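Local structure of DNA repair and recombination protein RadB (Thermococcus kodakarensis, 2CVH) at residues 5-8 against 9-13; 26-29 against 30-33; 34-37 against 38-42; 196-199 against 200-203. The protein probably takes part in DNA repair and homologous recombination as a RecA-like protein that binds DNA and ATP but hydrolyses ATP only very weakly. All blocks are in the same frame, centred on the assembly; numbering follows the deposited sequence.

How the contacts relate
Contacts 2 and 3 follow one another along the chain: the loop 26-33, predicted to bind ATP, leads straight into the helix of contact 3, and their centres lie about 12 Å apart. Contact 1, a short helix near the N-terminus, packs against that same helix through Leu9 CD1 and Leu36 CD2, 4.1 Å apart. Contact 4, the turn after strand 190-197, touches contacts 1 and 2. Its Arg201 NE probably donates to Leu12 O of contact 1 at 3.0 Å, and its Glu196 OE1 lies 2.5 Å from Tyr26 OH of contact 2, a probable hydrogen bond. Contacts 3 and 4 do not touch, their nearest atoms being about 12 Å apart.

Contact 1: 5-8 against 9-13; sequences GTKS and LDSLL
Ser11 folds its hydroxyl back onto the carbonyl of Lys7, one turn earlier, and OG donates to Lys7 O at 2.8 Å. With OG beside its own backbone N (chi1 -69°), the side chain can share this acceptor with the main-chain bond from Ser11 N to the same oxygen. The two donors come from opposite faces of the carbonyl plane, each tilted about 30° from it. A water continues the chain of polar contacts: it donates to Ser11 OG at 2.9 Å and accepts from Lys7 NZ at 3.1 Å, the lysine chain bending at chi2 to bring its ammonium there.

These bonds belong to the short helix 7-12, which lies against the C-terminal strands of the RecA-like domain. Thr6 occupies the N-cap position, but its side chain makes no capping bond. The first N-H groups of the helix are taken up by Asp218 instead, whose carboxylate accepts from Lys7 N and Ser8 N. Thr6 O takes the first helical bond, from Asp10 N at 3.0 Å, while Leu12 N meets Ser8 O almost straight at 2.9 Å (174° at the hydrogen).

Asp10 sets its carboxylate beside Thr6 O without bonding to it; its oxygens accept from the preceding residues, OD2 from Ser3 OG and OD1 from Thr4 OG1. The hydroxyl of Ser8 bonds to Tyr208 O on strand 206-212. On the buried side Thr6 and Leu9 cross at a slant, CB of Thr6 lying 3.9 Å from Leu9 CD1, and Ile216 touches both side chains.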
loop_
_atom_site.group_PDB
_atom_site.type_symbol
_atom_site.label_atom_id
_atom_site.label_comp_id
_atom_site.label_asym_id
_atom_site.label_seq_id
_atom_site.Cartn_x
_atom_site.Cartn_y
_atom_site.Cartn_z
ATOM N N GLY A 5 5.824 -12.138 -1.787
ATOM C CA GLY A 5 5.998 -13.104 -2.849
ATOM C C GLY A 5 7.286 -12.844 -3.587
ATOM O O GLY A 5 7.557 -13.480 -4.600
ATOM N N THR A 6 8.107 -11.960 -3.023
ATOM C CA THR A 6 9.394 -11.583 -3.597
ATOM C C THR A 6 10.488 -11.744 -2.531
ATOM O O THR A 6 10.404 -11.185 -1.418
ATOM C CB THR A 6 9.334 -10.140 -4.064
ATOM O OG1 THR A 6 8.133 -9.957 -4.826
ATOM C CG2 THR A 6 10.510 -9.809 -4.928
ATOM N N LYS A 7 11.498 -12.536 -2.869
ATOM C CA LYS A 7 12.617 -12.827 -1.979
ATOM C C LYS A 7 13.350 -11.557 -1.495
ATOM O O LYS A 7 13.682 -11.429 -0.328
ATOM C CB LYS A 7 13.566 -13.770 -2.717
ATOM C CG LYS A 7 14.318 -14.739 -1.871
ATOM C CD LYS A 7 15.640 -14.189 -1.408
ATOM C CE LYS A 7 16.369 -15.201 -0.532
ATOM N NZ LYS A 7 17.667 -14.641 -0.072
ATOM N N SER A 8 13.567 -10.603 -2.383
ATOM C CA SER A 8 14.270 -9.399 -2.004
ATOM C C SER A 8 13.446 -8.494 -1.114
ATOM O O SER A 8 13.953 -7.966 -0.130
ATOM C CB SER A 8 14.758 -8.627 -3.242
ATOM O OG SER A 8 13.700 -8.188 -4.083
ATOM N N LEU A 9 12.196 -8.258 -1.503
ATOM C CA LEU A 9 11.296 -7.400 -0.742
ATOM C C LEU A 9 11.054 -7.973 0.663
ATOM O O LEU A 9 10.988 -7.235 1.627
ATOM C CB LEU A 9 9.983 -7.170 -1.520
ATOM C CG LEU A 9 10.059 -6.286 -2.783
ATOM C CD1 LEU A 9 8.777 -6.296 -3.602
ATOM C CD2 LEU A 9 10.346 -4.850 -2.371
ATOM N N ASP A 10 10.997 -9.293 0.773
ATOM C CA ASP A 10 10.786 -9.961 2.048
ATOM C C ASP A 10 12.028 -9.862 2.903
ATOM O O ASP A 10 11.913 -9.734 4.112
ATOM C CB ASP A 10 10.403 -11.442 1.858
ATOM C CG ASP A 10 8.953 -11.630 1.406
ATOM O OD1 ASP A 10 8.193 -10.636 1.345
ATOM O OD2 ASP A 10 8.583 -12.774 1.075
ATOM N N SER A 11 13.205 -9.980 2.279
ATOM C CA SER A 11 14.496 -9.857 2.972
ATOM C C SER A 11 14.598 -8.441 3.533
ATOM O O SER A 11 14.903 -8.251 4.707
ATOM C CB SER A 11 15.674 -10.089 2.013
ATOM O OG SER A 11 15.736 -11.435 1.608
ATOM N N LEU A 12 14.366 -7.451 2.680
ATOM C CA LEU A 12 14.386 -6.060 3.094
ATOM C C LEU A 12 13.422 -5.798 4.287
ATOM O O LEU A 12 13.759 -5.096 5.247
ATOM C CB LEU A 12 13.962 -5.183 1.924
ATOM C CG LEU A 12 13.952 -3.682 2.210
ATOM C CD1 LEU A 12 15.352 -3.244 2.474
ATOM C CD2 LEU A 12 13.321 -2.874 1.079
ATOM N N LEU A 13 12.222 -6.363 4.208
ATOM C CA LEU A 13 11.194 -6.160 5.220
ATOM C C LEU A 13 11.185 -7.099 6.427
ATOM O O LEU A 13 10.277 -7.013 7.249
ATOM C CB LEU A 13 9.808 -6.195 4.551
ATOM C CG LEU A 13 9.422 -5.066 3.614
ATOM C CD1 LEU A 13 8.201 -5.467 2.811
ATOM C CD2 LEU A 13 9.191 -3.786 4.426
HETATM O O HOH W 1 17.366 -11.696 -0.816
#

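Contact 2: 26-29 against 30-33; sequences YGPY and ASGK
Lys33 bends back over the loop that carries it, the P-loop (Walker A motif) between strand 22-26 and helix 33-44; residues 27-34 are the predicted ATP-binding site. No nucleotide is present in the coordinates, and here the lysine turns to main-chain carbonyls. Among the polar contacts, Lys33 NZ donates to Gly27 O at 3.1 Å from above the carbonyl plane, 46° out of it, a bend at chi4 of Lys33 (-71°) directing the ammonium there. A weak bond of Lys33 NZ goes to Pro28 O, and Gln154 OE1 is a further acceptor. A type II turn from Pro28 to Ser31 closes the loop, with Ser31 N directed at Pro28 O; the position of that oxygen is less certain, which qualifies both bonds.

The aromatic contact is a cation-pi one, Lys33 NZ lying 4.8 Å from the centroid of the Tyr29 ring and 25° off the ring normal. The ammonium is thus shared between main-chain carbonyls, an amide oxygen and an aromatic ring.

In the packing, the aliphatic part of Lys33 runs beside the Gly27 backbone, Lys33 CD being 3.8 Å from Gly27 N. The proline ring packs against the serine, Pro28 CD lying 3.5 Å from Ser31 CB.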
loop_
_atom_site.group_PDB
_atom_site.type_symbol
_atom_site.label_atom_id
_atom_site.label_comp_id
_atom_site.label_asym_id
_atom_site.label_seq_id
_atom_site.Cartn_x
_atom_site.Cartn_y
_atom_site.Cartn_z
ATOM N N TYR A 26 5.032 4.267 -1.268
ATOM C CA TYR A 26 4.782 5.359 -2.181
ATOM C C TYR A 26 5.768 5.397 -3.367
ATOM O O TYR A 26 6.877 4.861 -3.301
ATOM C CB TYR A 26 4.742 6.684 -1.403
ATOM C CG TYR A 26 6.099 7.202 -0.972
ATOM C CD1 TYR A 26 6.706 6.750 0.193
ATOM C CD2 TYR A 26 6.789 8.112 -1.769
ATOM C CE1 TYR A 26 7.964 7.179 0.550
ATOM C CE2 TYR A 26 8.043 8.552 -1.427
ATOM C CZ TYR A 26 8.626 8.081 -0.271
ATOM O OH TYR A 26 9.883 8.506 0.036
ATOM N N GLY A 27 5.348 6.056 -4.438
ATOM C CA GLY A 27 6.157 6.159 -5.635
ATOM C C GLY A 27 5.268 6.605 -6.779
ATOM O O GLY A 27 4.068 6.790 -6.576
ATOM N N PRO A 28 5.821 6.808 -7.987
ATOM C CA PRO A 28 5.061 7.239 -9.167
ATOM C C PRO A 28 4.214 6.108 -9.763
ATOM O O PRO A 28 4.275 4.960 -9.302
ATOM C CB PRO A 28 6.164 7.675 -10.126
ATOM C CG PRO A 28 7.247 6.709 -9.834
ATOM C CD PRO A 28 7.244 6.606 -8.316
ATOM N N TYR A 29 3.407 6.422 -10.766
ATOM C CA TYR A 29 2.586 5.382 -11.377
ATOM C C TYR A 29 3.497 4.377 -12.049
ATOM O O TYR A 29 4.593 4.724 -12.480
ATOM C CB TYR A 29 1.581 5.982 -12.357
ATOM C CG TYR A 29 0.576 6.842 -11.640
ATOM C CD1 TYR A 29 0.759 8.220 -11.536
ATOM C CD2 TYR A 29 -0.542 6.277 -11.022
ATOM C CE1 TYR A 29 -0.145 9.021 -10.840
ATOM C CE2 TYR A 29 -1.451 7.068 -10.321
ATOM C CZ TYR A 29 -1.246 8.438 -10.236
ATOM O OH TYR A 29 -2.142 9.236 -9.563
ATOM N N ALA A 30 3.080 3.120 -12.072
ATOM C CA ALA A 30 3.887 2.054 -12.657
ATOM C C ALA A 30 5.175 1.815 -11.860
ATOM O O ALA A 30 6.055 1.066 -12.301
ATOM C CB ALA A 30 4.201 2.345 -14.120
ATOM N N SER A 31 5.268 2.416 -10.666
ATOM C CA SER A 31 6.443 2.226 -9.803
ATOM C C SER A 31 6.338 0.819 -9.251
ATOM O O SER A 31 7.332 0.249 -8.791
ATOM C CB SER A 31 6.465 3.236 -8.644
ATOM O OG SER A 31 5.342 3.093 -7.762
ATOM N N GLY A 32 5.112 0.276 -9.261
ATOM C CA GLY A 32 4.888 -1.074 -8.777
ATOM C C GLY A 32 4.200 -1.145 -7.424
ATOM O O GLY A 32 4.075 -2.235 -6.862
ATOM N N LYS A 33 3.746 -0.009 -6.891
ATOM C CA LYS A 33 3.090 0.001 -5.581
ATOM C C LYS A 33 1.761 -0.769 -5.567
ATOM O O LYS A 33 1.538 -1.618 -4.694
ATOM C CB LYS A 33 2.953 1.414 -5.038
ATOM C CG LYS A 33 2.231 2.384 -5.899
ATOM C CD LYS A 33 2.391 3.785 -5.325
ATOM C CE LYS A 33 1.355 4.735 -5.885
ATOM N NZ LYS A 33 1.547 5.090 -7.308
#

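Contact 3: 34-37 against 38-42; sequences TTLA and LQTGL
Leu36 and Thr40, one turn apart on helix 33-44, lie side by side and point the same way, Leu36 CD2 touching Thr40 OG1 at 3.7 Å. The threonine turns its hydroxyl back along the helix: with OG1 beside its own backbone N and anti to the carbonyl carbon (chi1 -57°), it donates to Leu36 O at 2.9 Å from above the carbonyl plane, 39° out of it. Thr40 N reaches the same oxygen, also at 2.9 Å, from nearer that plane.

Leu38 projects from a different side, where it meets Leu62 and Met65 of helix 59-67, and its CB rests 3.5 Å from Thr34 O. The carbonyl of Thr34 receives Leu38 N at 2.8 Å. Ala37 and Thr40 face the central sheet, against Val110 and Leu108 of strand 106-112, while Leu36 packs on Ile216 of strand 215-218. This is the helix that follows the P-loop in the RecA-like fold, and Thr34 at its start belongs to the predicted ATP site.

The hydroxyl of Thr40 therefore finds its acceptor within its own helix, which is consistent with its burial among the apolar neighbours Leu36, Leu108 and Phe17.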
loop_
_atom_site.group_PDB
_atom_site.type_symbol
_atom_site.label_atom_id
_atom_site.label_comp_id
_atom_site.label_asym_id
_atom_site.label_seq_id
_atom_site.Cartn_x
_atom_site.Cartn_y
_atom_site.Cartn_z
ATOM N N THR A 34 0.923 -0.531 -6.572
ATOM C CA THR A 34 -0.343 -1.241 -6.712
ATOM C C THR A 34 -0.118 -2.749 -6.987
ATOM O O THR A 34 -0.761 -3.622 -6.380
ATOM C CB THR A 34 -1.174 -0.615 -7.840
ATOM O OG1 THR A 34 -1.304 0.798 -7.587
ATOM C CG2 THR A 34 -2.575 -1.269 -7.904
ATOM N N THR A 35 0.831 -3.063 -7.858
ATOM C CA THR A 35 1.102 -4.462 -8.139
ATOM C C THR A 35 1.576 -5.146 -6.869
ATOM O O THR A 35 1.223 -6.290 -6.613
ATOM C CB THR A 35 2.148 -4.640 -9.290
ATOM O OG1 THR A 35 1.724 -3.879 -10.424
ATOM C CG2 THR A 35 2.268 -6.115 -9.721
ATOM N N LEU A 36 2.360 -4.441 -6.059
ATOM C CA LEU A 36 2.871 -5.005 -4.810
ATOM C C LEU A 36 1.665 -5.310 -3.906
ATOM O O LEU A 36 1.569 -6.389 -3.303
ATOM C CB LEU A 36 3.790 -3.996 -4.112
ATOM C CG LEU A 36 4.998 -4.460 -3.289
ATOM C CD1 LEU A 36 5.253 -3.421 -2.191
ATOM C CD2 LEU A 36 4.814 -5.848 -2.684
ATOM N N ALA A 37 0.756 -4.348 -3.816
ATOM C CA ALA A 37 -0.450 -4.502 -3.011
ATOM C C ALA A 37 -1.247 -5.720 -3.482
ATOM O O ALA A 37 -1.597 -6.591 -2.666
ATOM C CB ALA A 37 -1.306 -3.236 -3.110
ATOM N N LEU A 38 -1.472 -5.798 -4.798
ATOM C CA LEU A 38 -2.211 -6.902 -5.423
ATOM C C LEU A 38 -1.582 -8.257 -5.117
ATOM O O LEU A 38 -2.276 -9.209 -4.759
ATOM C CB LEU A 38 -2.281 -6.727 -6.955
ATOM C CG LEU A 38 -3.393 -6.003 -7.739
ATOM C CD1 LEU A 38 -3.153 -6.130 -9.263
ATOM C CD2 LEU A 38 -4.738 -6.608 -7.423
ATOM N N GLN A 39 -0.260 -8.333 -5.252
ATOM C CA GLN A 39 0.465 -9.556 -5.012
ATOM C C GLN A 39 0.469 -9.989 -3.565
ATOM O O GLN A 39 0.360 -11.185 -3.273
ATOM C CB GLN A 39 1.893 -9.421 -5.527
ATOM C CG GLN A 39 2.758 -10.658 -5.328
ATOM C CD GLN A 39 3.885 -10.741 -6.354
ATOM O OE1 GLN A 39 5.045 -11.010 -6.022
ATOM N NE2 GLN A 39 3.533 -10.544 -7.616
ATOM N N THR A 40 0.642 -9.038 -2.655
ATOM C CA THR A 40 0.632 -9.372 -1.237
ATOM C C THR A 40 -0.771 -9.910 -0.891
ATOM O O THR A 40 -0.897 -10.978 -0.310
ATOM C CB THR A 40 0.982 -8.143 -0.376
ATOM O OG1 THR A 40 2.253 -7.640 -0.798
ATOM C CG2 THR A 40 1.061 -8.515 1.111
ATOM N N GLY A 41 -1.807 -9.194 -1.326
ATOM C CA GLY A 41 -3.175 -9.627 -1.086
ATOM C C GLY A 41 -3.447 -10.994 -1.697
ATOM O O GLY A 41 -3.912 -11.919 -1.031
ATOM N N LEU A 42 -3.083 -11.147 -2.959
ATOM C CA LEU A 42 -3.277 -12.402 -3.665
ATOM C C LEU A 42 -2.671 -13.619 -2.941
ATOM O O LEU A 42 -3.343 -14.631 -2.730
ATOM C CB LEU A 42 -2.728 -12.254 -5.093
ATOM C CG LEU A 42 -2.837 -13.314 -6.202
ATOM C CD1 LEU A 42 -1.551 -14.069 -6.320
ATOM C CD2 LEU A 42 -4.051 -14.241 -5.999
#

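Contact 4: 196-199 against 200-203; sequences ERHR and FRPE
A hairpin-like reversal over residues 196-203 ends strand 190-197 of the RecA-like sheet and leads toward strand 206-212, residues 196-199 and 200-203 running back past each other; Glu196 and Arg197 form a classic beta bulge opposite Ile179. His198 is the hub of the turn. Its ND1 accepts from Phe200 N and Arg201 N, each 3.2 Å away, and both bonds are nearly straight although the donors lie 20° and 32° out of the ring plane. Two main-chain N-H groups of the turn are thereby satisfied by one imidazole nitrogen.

The same ring packs against both donors' side chains. Its CE1 edge points to the face of Phe200 in an offset edge-to-face pair, planes at 71°, with CE1 of His198 3.3 Å from CE2 of Phe200. Over one imidazole face lies Arg201 CG, a CH-pi contact 4.1 Å from the ring centroid. Bends at chi2 and chi3 then carry the guanidinium away, and Arg201 NE bonds to Leu12 O. Arg199 instead sends its NH1 to a salt bridge with Asp178.

A water lies within hydrogen-bonding distance of both His198 O and Arg201 O. At the open end of the turn Glu203 extends alongside Arg197, but their charged groups do not meet; Glu203 OE1 accepts from His198 N at 2.9 Å, the donor standing above the carboxylate plane.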
loop_
_atom_site.group_PDB
_atom_site.type_symbol
_atom_site.label_atom_id
_atom_site.label_comp_id
_atom_site.label_asym_id
_atom_site.label_seq_id
_atom_site.Cartn_x
_atom_site.Cartn_y
_atom_site.Cartn_z
ATOM N N GLU A 196 12.792 3.328 3.843
ATOM C CA GLU A 196 13.110 4.602 4.462
ATOM C C GLU A 196 12.820 4.649 5.940
ATOM O O GLU A 196 13.399 5.449 6.678
ATOM C CB GLU A 196 12.325 5.701 3.782
ATOM C CG GLU A 196 12.533 5.683 2.325
ATOM C CD GLU A 196 12.127 6.961 1.720
ATOM O OE1 GLU A 196 11.001 7.413 2.019
ATOM O OE2 GLU A 196 12.955 7.531 0.983
ATOM N N ARG A 197 11.910 3.799 6.378
ATOM C CA ARG A 197 11.561 3.802 7.763
ATOM C C ARG A 197 11.020 2.454 8.126
ATOM O O ARG A 197 10.227 1.852 7.386
ATOM C CB ARG A 197 10.528 4.896 8.024
ATOM C CG ARG A 197 10.139 5.018 9.482
ATOM C CD ARG A 197 9.976 6.467 9.862
ATOM N NE ARG A 197 8.639 6.977 9.621
ATOM C CZ ARG A 197 8.362 8.251 9.357
ATOM N NH1 ARG A 197 9.323 9.163 9.282
ATOM N NH2 ARG A 197 7.109 8.625 9.221
ATOM N N HIS A 198 11.517 1.934 9.232
ATOM C CA HIS A 198 11.046 0.661 9.696
ATOM C C HIS A 198 11.327 0.597 11.160
ATOM O O HIS A 198 12.206 1.290 11.675
ATOM C CB HIS A 198 11.730 -0.488 8.987
ATOM C CG HIS A 198 10.965 -1.772 9.061
ATOM N ND1 HIS A 198 11.181 -2.720 10.041
ATOM C CD2 HIS A 198 9.987 -2.265 8.264
ATOM C CE1 HIS A 198 10.374 -3.744 9.845
ATOM N NE2 HIS A 198 9.639 -3.493 8.775
ATOM N N ARG A 199 10.611 -0.290 11.817
ATOM C CA ARG A 199 10.724 -0.438 13.245
ATOM C C ARG A 199 11.938 -1.193 13.740
ATOM O O ARG A 199 12.436 -0.904 14.826
ATOM C CB ARG A 199 9.434 -1.056 13.779
ATOM C CG ARG A 199 8.222 -0.149 13.565
ATOM C CD ARG A 199 7.149 -0.825 12.738
ATOM N NE ARG A 199 6.803 -2.134 13.276
ATOM C CZ ARG A 199 7.036 -3.281 12.653
ATOM N NH1 ARG A 199 7.618 -3.280 11.458
ATOM N NH2 ARG A 199 6.697 -4.425 13.237
ATOM N N PHE A 200 12.404 -2.174 12.978
ATOM C CA PHE A 200 13.551 -2.942 13.429
ATOM C C PHE A 200 14.555 -3.268 12.330
ATOM O O PHE A 200 15.718 -3.519 12.616
ATOM C CB PHE A 200 13.093 -4.219 14.154
ATOM C CG PHE A 200 12.458 -5.250 13.248
ATOM C CD1 PHE A 200 13.233 -6.256 12.663
ATOM C CD2 PHE A 200 11.097 -5.197 12.946
ATOM C CE1 PHE A 200 12.665 -7.189 11.785
ATOM C CE2 PHE A 200 10.524 -6.132 12.066
ATOM C CZ PHE A 200 11.311 -7.124 11.485
ATOM N N ARG A 201 14.111 -3.284 11.077
ATOM C CA ARG A 201 15.000 -3.593 9.962
ATOM C C ARG A 201 15.850 -2.375 9.663
ATOM O O ARG A 201 15.359 -1.243 9.776
ATOM C CB ARG A 201 14.185 -3.917 8.702
ATOM C CG ARG A 201 13.577 -5.328 8.647
ATOM C CD ARG A 201 14.660 -6.367 8.569
ATOM N NE ARG A 201 15.478 -6.209 7.373
ATOM C CZ ARG A 201 16.712 -6.687 7.231
ATOM N NH1 ARG A 201 17.300 -7.352 8.219
ATOM N NH2 ARG A 201 17.331 -6.563 6.060
ATOM N N PRO A 202 17.140 -2.577 9.297
ATOM C CA PRO A 202 18.005 -1.431 8.980
ATOM C C PRO A 202 17.375 -0.567 7.886
ATOM O O PRO A 202 16.852 -1.067 6.891
ATOM C CB PRO A 202 19.289 -2.100 8.502
ATOM C CG PRO A 202 19.362 -3.310 9.356
ATOM C CD PRO A 202 17.925 -3.829 9.330
ATOM N N GLU A 203 17.390 0.738 8.109
ATOM C CA GLU A 203 16.819 1.691 7.195
ATOM C C GLU A 203 17.816 2.102 6.126
ATOM O O GLU A 203 19.026 1.998 6.322
ATOM C CB GLU A 203 16.295 2.885 7.983
ATOM C CG GLU A 203 15.226 2.475 8.988
ATOM C CD GLU A 203 14.641 3.639 9.761
ATOM O OE1 GLU A 203 13.699 3.423 10.545
ATOM O OE2 GLU A 203 15.104 4.780 9.595
HETATM O O HOH W 2 14.809 0.175 12.173
#